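Long-range contacts in fat acid-binding protein (Eubacterium ventriosum, PDB 3NYI), which probably binds long-chain fatty acids such as stearic acid, holding the carboxylate and the hydrocarbon tail in one elongated pocket: residues S66-E71 with S97-S102; T128-L133 with A162-T167. All blocks are in the same frame, centred on the assembly; numbering follows the deposited sequence.

Overall arrangement
The two contacts lie at opposite ends of one bound stearic acid. Contact 1 comes first along the chain and closes before contact 2 opens; their centres are 21 Å apart, and their nearest atoms, about 7 Å apart, do not touch. Contact 1 packs the starts of helices 70-81 and 99-113 together beside the mixed sheet that holds strand 64-66, next to the carboxylate. Contact 2 sets residues 128-133 of helix 128-143 against strand 163-167 of the second mixed sheet, deep in the protein, around the hydrocarbon tail. The same ligand thus spans from hydroxyl-bearing loops at the carboxylate to a largely apolar interior, matching its two unlike ends.

Contact 1 of 2, residues S66-E71 with S97-S102; sequences SLPSVE and SGSYNS. With STE (stearic acid), chain C.
Ser-102 and Leu-67 form the heart of this contact, where the loops leading into helices 70-81 and 99-113 meet. The polar link is Ser-102 OG, 3.1 Å from Pro-68 O; with OG beside its own backbone N (chi1 -64°) the hydroxyl faces the incoming loop, although a second acceptor also lies within reach of its proton. The other contacts set carbon atoms against hydroxyl and carbonyl oxygens. Leu-67 CD1 sits 3.3 Å from Ser-102 OG and 3.6 Å from the carbonyl O of Gly-98, whose lack of a side chain is consistent with that methyl lying so close to its backbone. Pro-68, whose ring also lies on Val-28 and Leu-30, brings CD to 3.5 Å from Ser-99 OG, a hydroxyl hydrogen-bonded to Tyr-73 and Asp-10. Val-70 CG2 rests 3.8 Å from the carbonyl O of Ser-102.

Ligand binding gathers at Ser-97. Its OG, anti to the backbone N (chi1 174°), donates to O1 of stearic acid at 2.6 Å and accepts from the backbone N of Ser-99 at 3.0 Å with an N-H...O angle of 152°, closing an ST turn. Leu-67 CB lies alongside, and Thr-65 is a further hydroxyl bonded to the acid. With an alanine here, the carboxylate would probably lose this hydroxyl partner and the N-H of Ser-99 its acceptor. Because one small hydroxyl joins helix start to ligand, the N-terminal end of helix 99-113 is likely to polarise it as a donor, which suits a carboxylate head group.

Contact 2 of 2, residues T128-L133 with A162-T167; sequences TVTQAL and ARIFFT. With STE (stearic acid), chain C.
The tail end of the fatty-acid pocket in this DegV-family fold is lined by Thr-128, Val-129, Ile-164 and Phe-166, where a helix packs on the face of a mixed beta sheet. Helix 128-143 runs nearly antiparallel to strand 163-167, the short segment axes passing 8.0 Å apart at 152°. The strand is an inner one, hydrogen-bonded through its backbone to strands 194-200 and 285-291.

The branched side chain of Ile-164 reaches helix and ligand at once. CG1 is anti to the carbonyl carbon (chi1 -50°), which brings it and CD1 against the helix, while CG2 lies 3.8 Å from C17 of stearic acid. Val-129 CG1 slides past Ile-164 CG1 at 4.0 Å and also meets the terminal C18. Thr-128 presents its methyl inward, CG2 being 3.7 Å from C14, whereas its OG1 is turned away to Asp-14. Phe-166 offers a ring face to the chain, with C14 3.5 Å above the plane and over the centre.

Away from the lipid, Thr-130 suits a buried helix turn: OG1 is hydrogen-bonded to Asn-127 O, yet lies 3.3 Å from Ile-164 CG1, the two side chains crossing obliquely. Small Ala-162 is consistent with this close approach, its CB 3.8 Å from Thr-130 CG2. Thr-130 CG2 also lies 3.2 Å from the carbonyl O of Arg-163.

Contact 1 of 2, residues S66-E71 with S97-S102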
loop_
_atom_site.group_PDB
_atom_site.type_symbol
_atom_site.label_atom_id
_atom_site.label_comp_id
_atom_site.label_asym_id
_atom_site.label_seq_id
_atom_site.Cartn_x
_atom_site.Cartn_y
_atom_site.Cartn_z
ATOM N N SER A 66 1.895 -5.771 -13.530
ATOM C CA SER A 66 2.236 -4.780 -14.522
ATOM C C SER A 66 1.655 -3.443 -14.085
ATOM O O SER A 66 0.524 -3.385 -13.603
ATOM C CB SER A 66 1.668 -5.208 -15.882
ATOM O OG SER A 66 2.054 -4.302 -16.886
ATOM N N LEU A 67 2.457 -2.384 -14.215
ATOM C CA LEU A 67 2.040 -1.020 -13.908
ATOM C C LEU A 67 0.834 -0.600 -14.762
ATOM O O LEU A 67 0.612 -1.171 -15.832
ATOM C CB LEU A 67 3.223 -0.074 -14.158
ATOM C CG LEU A 67 3.555 0.218 -15.631
ATOM C CD1 LEU A 67 4.651 1.274 -15.719
ATOM C CD2 LEU A 67 3.954 -1.033 -16.420
ATOM N N PRO A 68 0.059 0.411 -14.314
ATOM C CA PRO A 68 -1.073 0.828 -15.163
ATOM C C PRO A 68 -0.546 1.536 -16.393
ATOM O O PRO A 68 0.523 2.155 -16.323
ATOM C CB PRO A 68 -1.833 1.846 -14.295
ATOM C CG PRO A 68 -1.264 1.673 -12.869
ATOM C CD PRO A 68 0.169 1.233 -13.091
ATOM N N SER A 69 -1.272 1.451 -17.505
ATOM C CA SER A 69 -0.829 2.092 -18.729
ATOM C C SER A 69 -0.998 3.594 -18.565
ATOM O O SER A 69 -1.891 4.039 -17.856
ATOM C CB SER A 69 -1.687 1.619 -19.919
ATOM O OG SER A 69 -3.020 2.084 -19.770
ATOM N N VAL A 70 -0.163 4.366 -19.249
ATOM C CA VAL A 70 -0.375 5.809 -19.354
ATOM C C VAL A 70 -1.827 6.164 -19.764
ATOM O O VAL A 70 -2.425 7.094 -19.221
ATOM C CB VAL A 70 0.598 6.426 -20.374
ATOM C CG1 VAL A 70 0.252 7.887 -20.639
ATOM C CG2 VAL A 70 2.038 6.271 -19.913
ATOM N N GLU A 71 -2.390 5.436 -20.725
ATOM C CA GLU A 71 -3.751 5.738 -21.194
ATOM C C GLU A 71 -4.817 5.555 -20.115
ATOM O O GLU A 71 -5.802 6.304 -20.076
ATOM C CB GLU A 71 -4.122 4.876 -22.409
ATOM C CG GLU A 71 -3.199 5.029 -23.596
ATOM C CD GLU A 71 -3.130 3.761 -24.435
ATOM O OE1 GLU A 71 -3.291 3.846 -25.673
ATOM O OE2 GLU A 71 -2.923 2.674 -23.849
ATOM N N SER A 97 7.743 0.403 -8.493
ATOM C CA SER A 97 6.934 0.341 -9.710
ATOM C C SER A 97 7.078 1.603 -10.527
ATOM O O SER A 97 7.316 2.671 -9.980
ATOM C CB SER A 97 5.455 0.163 -9.331
ATOM O OG SER A 97 4.614 0.230 -10.462
ATOM N N GLY A 98 6.899 1.485 -11.837
ATOM C CA GLY A 98 6.858 2.660 -12.683
ATOM C C GLY A 98 5.474 3.296 -12.761
ATOM O O GLY A 98 5.237 4.164 -13.597
ATOM N N SER A 99 4.571 2.887 -11.872
ATOM C CA SER A 99 3.230 3.467 -11.814
ATOM C C SER A 99 3.240 5.001 -11.766
ATOM O O SER A 99 2.515 5.661 -12.507
ATOM C CB SER A 99 2.460 2.885 -10.615
ATOM O OG SER A 99 1.163 3.442 -10.528
ATOM N N TYR A 100 4.046 5.572 -10.870
ATOM C CA TYR A 100 4.153 7.012 -10.755
ATOM C C TYR A 100 4.506 7.655 -12.089
ATOM O O TYR A 100 3.923 8.668 -12.486
ATOM C CB TYR A 100 5.221 7.369 -9.700
ATOM C CG TYR A 100 5.606 8.828 -9.650
ATOM C CD1 TYR A 100 4.838 9.748 -8.944
ATOM C CD2 TYR A 100 6.771 9.285 -10.276
ATOM C CE1 TYR A 100 5.196 11.085 -8.888
ATOM C CE2 TYR A 100 7.141 10.624 -10.223
ATOM C CZ TYR A 100 6.345 11.518 -9.527
ATOM O OH TYR A 100 6.707 12.844 -9.452
ATOM N N ASN A 101 5.473 7.083 -12.791
ATOM C CA ASN A 101 5.888 7.709 -14.034
ATOM C C ASN A 101 4.873 7.552 -15.173
ATOM O O ASN A 101 4.835 8.378 -16.081
ATOM C CB ASN A 101 7.295 7.278 -14.440
ATOM C CG ASN A 101 8.364 8.146 -13.773
ATOM O OD1 ASN A 101 8.474 9.352 -14.046
ATOM N ND2 ASN A 101 9.108 7.557 -12.872
ATOM N N SER A 102 4.045 6.514 -15.107
ATOM C CA SER A 102 2.912 6.435 -16.041
ATOM C C SER A 102 1.953 7.579 -15.782
ATOM O O SER A 102 1.448 8.209 -16.711
ATOM C CB SER A 102 2.163 5.105 -15.920
ATOM O OG SER A 102 3.006 4.044 -16.288
HETATM C C1 STE C . 4.426 -3.259 -11.078
HETATM O O1 STE C . 4.769 -2.199 -11.506
HETATM O O2 STE C . 4.579 -4.239 -11.746
HETATM C C2 STE C . 4.006 -3.383 -9.595
HETATM C C3 STE C . 5.185 -3.911 -8.737
HETATM C C4 STE C . 4.718 -4.137 -7.277
HETATM C C5 STE C . 5.918 -4.423 -6.346
HETATM C C6 STE C . 5.416 -4.700 -4.910
HETATM C C7 STE C . 6.587 -5.091 -3.974
HETATM C C8 STE C . 6.040 -5.198 -2.527
HETATM C C9 STE C . 7.153 -5.611 -1.537
HETATM C C10 STE C . 6.526 -5.790 -0.127
HETATM C C11 STE C . 6.284 -4.405 0.477
HETATM C C12 STE C . 4.864 -4.166 1.041
HETATM C C13 STE C . 4.105 -5.437 1.456
HETATM C C14 STE C . 3.489 -5.147 2.852
HETATM C C15 STE C . 2.387 -6.175 3.201
HETATM C C16 STE C . 2.081 -6.073 4.716
HETATM C C17 STE C . 1.011 -4.987 4.959
HETATM C C18 STE C . 0.559 -4.981 6.438
#

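Contact 2 of 2, residues T128-L133 with A162-T167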
loop_
_atom_site.group_PDB
_atom_site.type_symbol
_atom_site.label_atom_id
_atom_site.label_comp_id
_atom_site.label_asym_id
_atom_site.label_seq_id
_atom_site.Cartn_x
_atom_site.Cartn_y
_atom_site.Cartn_z
ATOM N N THR A 128 0.242 -0.496 -0.157
ATOM C CA THR A 128 -0.815 -1.137 0.625
ATOM C C THR A 128 -1.207 -0.302 1.869
ATOM O O THR A 128 -1.589 0.871 1.717
ATOM C CB THR A 128 -0.505 -2.665 0.913
ATOM O OG1 THR A 128 -1.573 -3.266 1.661
ATOM C CG2 THR A 128 0.859 -2.879 1.632
ATOM N N VAL A 129 -1.133 -0.885 3.068
ATOM C CA VAL A 129 -1.658 -0.209 4.270
ATOM C C VAL A 129 -1.175 1.258 4.451
ATOM O O VAL A 129 -1.968 2.118 4.825
ATOM C CB VAL A 129 -1.465 -1.056 5.573
ATOM C CG1 VAL A 129 0.023 -1.200 5.922
ATOM C CG2 VAL A 129 -2.270 -0.462 6.774
ATOM N N THR A 130 0.106 1.543 4.197
ATOM C CA THR A 130 0.592 2.903 4.424
ATOM C C THR A 130 0.201 3.824 3.282
ATOM O O THR A 130 0.112 5.009 3.463
ATOM C CB THR A 130 2.121 3.009 4.665
ATOM O OG1 THR A 130 2.813 2.119 3.787
ATOM C CG2 THR A 130 2.493 2.683 6.150
ATOM N N GLN A 131 -0.003 3.278 2.084
ATOM C CA GLN A 131 -0.540 4.087 1.028
ATOM C C GLN A 131 -1.981 4.432 1.378
ATOM O O GLN A 131 -2.404 5.569 1.190
ATOM C CB GLN A 131 -0.474 3.349 -0.325
ATOM C CG GLN A 131 -0.755 4.249 -1.524
ATOM C CD GLN A 131 -0.514 3.483 -2.821
ATOM O OE1 GLN A 131 0.220 2.491 -2.828
ATOM N NE2 GLN A 131 -1.136 3.925 -3.912
ATOM N N ALA A 132 -2.738 3.460 1.893
ATOM C CA ALA A 132 -4.105 3.739 2.361
ATOM C C ALA A 132 -4.129 4.776 3.514
ATOM O O ALA A 132 -4.954 5.708 3.521
ATOM C CB ALA A 132 -4.784 2.443 2.791
ATOM N N LEU A 133 -3.216 4.621 4.468
ATOM C CA LEU A 133 -3.115 5.590 5.586
ATOM C C LEU A 133 -2.801 7.005 5.104
ATOM O O LEU A 133 -3.359 7.978 5.617
ATOM C CB LEU A 133 -2.047 5.143 6.592
ATOM C CG LEU A 133 -2.479 3.955 7.456
ATOM C CD1 LEU A 133 -1.292 3.371 8.215
ATOM C CD2 LEU A 133 -3.604 4.387 8.425
ATOM N N ALA A 162 5.462 7.357 8.050
ATOM C CA ALA A 162 4.788 6.102 7.772
ATOM C C ALA A 162 5.708 4.897 7.923
ATOM O O ALA A 162 6.880 4.946 7.530
ATOM C CB ALA A 162 4.157 6.119 6.316
ATOM N N ARG A 163 5.178 3.803 8.467
ATOM C CA ARG A 163 5.931 2.543 8.537
ATOM C C ARG A 163 5.009 1.363 8.278
ATOM O O ARG A 163 3.864 1.366 8.725
ATOM C CB ARG A 163 6.524 2.313 9.932
ATOM C CG ARG A 163 7.589 3.299 10.398
ATOM C CD ARG A 163 8.859 3.162 9.554
ATOM N NE ARG A 163 9.925 3.996 10.105
ATOM C CZ ARG A 163 10.071 5.285 9.850
ATOM N NH1 ARG A 163 9.220 5.900 9.030
ATOM N NH2 ARG A 163 11.069 5.960 10.411
ATOM N N ILE A 164 5.522 0.329 7.614
ATOM C CA ILE A 164 4.861 -0.965 7.666
ATOM C C ILE A 164 5.777 -1.921 8.391
ATOM O O ILE A 164 6.976 -1.965 8.115
ATOM C CB ILE A 164 4.580 -1.589 6.258
ATOM C CG1 ILE A 164 3.885 -0.599 5.333
ATOM C CG2 ILE A 164 3.724 -2.854 6.430
ATOM C CD1 ILE A 164 3.599 -1.169 3.909
ATOM N N PHE A 165 5.209 -2.701 9.301
ATOM C CA PHE A 165 5.937 -3.754 9.987
ATOM C C PHE A 165 5.233 -5.059 9.666
ATOM O O PHE A 165 4.049 -5.205 9.942
ATOM C CB PHE A 165 5.898 -3.504 11.502
ATOM C CG PHE A 165 6.476 -2.183 11.903
ATOM C CD1 PHE A 165 7.850 -2.004 11.931
ATOM C CD2 PHE A 165 5.649 -1.107 12.223
ATOM C CE1 PHE A 165 8.406 -0.767 12.289
ATOM C CE2 PHE A 165 6.193 0.123 12.581
ATOM C CZ PHE A 165 7.579 0.290 12.612
ATOM N N PHE A 166 5.938 -6.007 9.067
ATOM C CA PHE A 166 5.238 -7.194 8.580
ATOM C C PHE A 166 6.122 -8.398 8.407
ATOM O O PHE A 166 7.354 -8.305 8.505
ATOM C CB PHE A 166 4.480 -6.896 7.278
ATOM C CG PHE A 166 5.359 -6.616 6.078
ATOM C CD1 PHE A 166 5.450 -7.548 5.041
ATOM C CD2 PHE A 166 6.048 -5.409 5.954
ATOM C CE1 PHE A 166 6.230 -7.304 3.906
ATOM C CE2 PHE A 166 6.834 -5.152 4.816
ATOM C CZ PHE A 166 6.913 -6.102 3.784
ATOM N N THR A 167 5.479 -9.535 8.156
ATOM C CA THR A 167 6.205 -10.744 7.821
ATOM C C THR A 167 5.521 -11.439 6.641
ATOM O O THR A 167 4.419 -11.063 6.249
ATOM C CB THR A 167 6.338 -11.676 9.045
ATOM O OG1 THR A 167 7.302 -12.700 8.769
ATOM C CG2 THR A 167 4.989 -12.300 9.419
HETATM C C1 STE C . 4.426 -3.259 -11.078
HETATM O O1 STE C . 4.769 -2.199 -11.506
HETATM O O2 STE C . 4.579 -4.239 -11.746
HETATM C C2 STE C . 4.006 -3.383 -9.595
HETATM C C3 STE C . 5.185 -3.911 -8.737
HETATM C C4 STE C . 4.718 -4.137 -7.277
HETATM C C5 STE C . 5.918 -4.423 -6.346
HETATM C C6 STE C . 5.416 -4.700 -4.910
HETATM C C7 STE C . 6.587 -5.091 -3.974
HETATM C C8 STE C . 6.040 -5.198 -2.527
HETATM C C9 STE C . 7.153 -5.611 -1.537
HETATM C C10 STE C . 6.526 -5.790 -0.127
HETATM C C11 STE C . 6.284 -4.405 0.477
HETATM C C12 STE C . 4.864 -4.166 1.041
HETATM C C13 STE C . 4.105 -5.437 1.456
HETATM C C14 STE C . 3.489 -5.147 2.852
HETATM C C15 STE C . 2.387 -6.175 3.201
HETATM C C16 STE C . 2.081 -6.073 4.716
HETATM C C17 STE C . 1.011 -4.987 4.959
HETATM C C18 STE C . 0.559 -4.981 6.438
#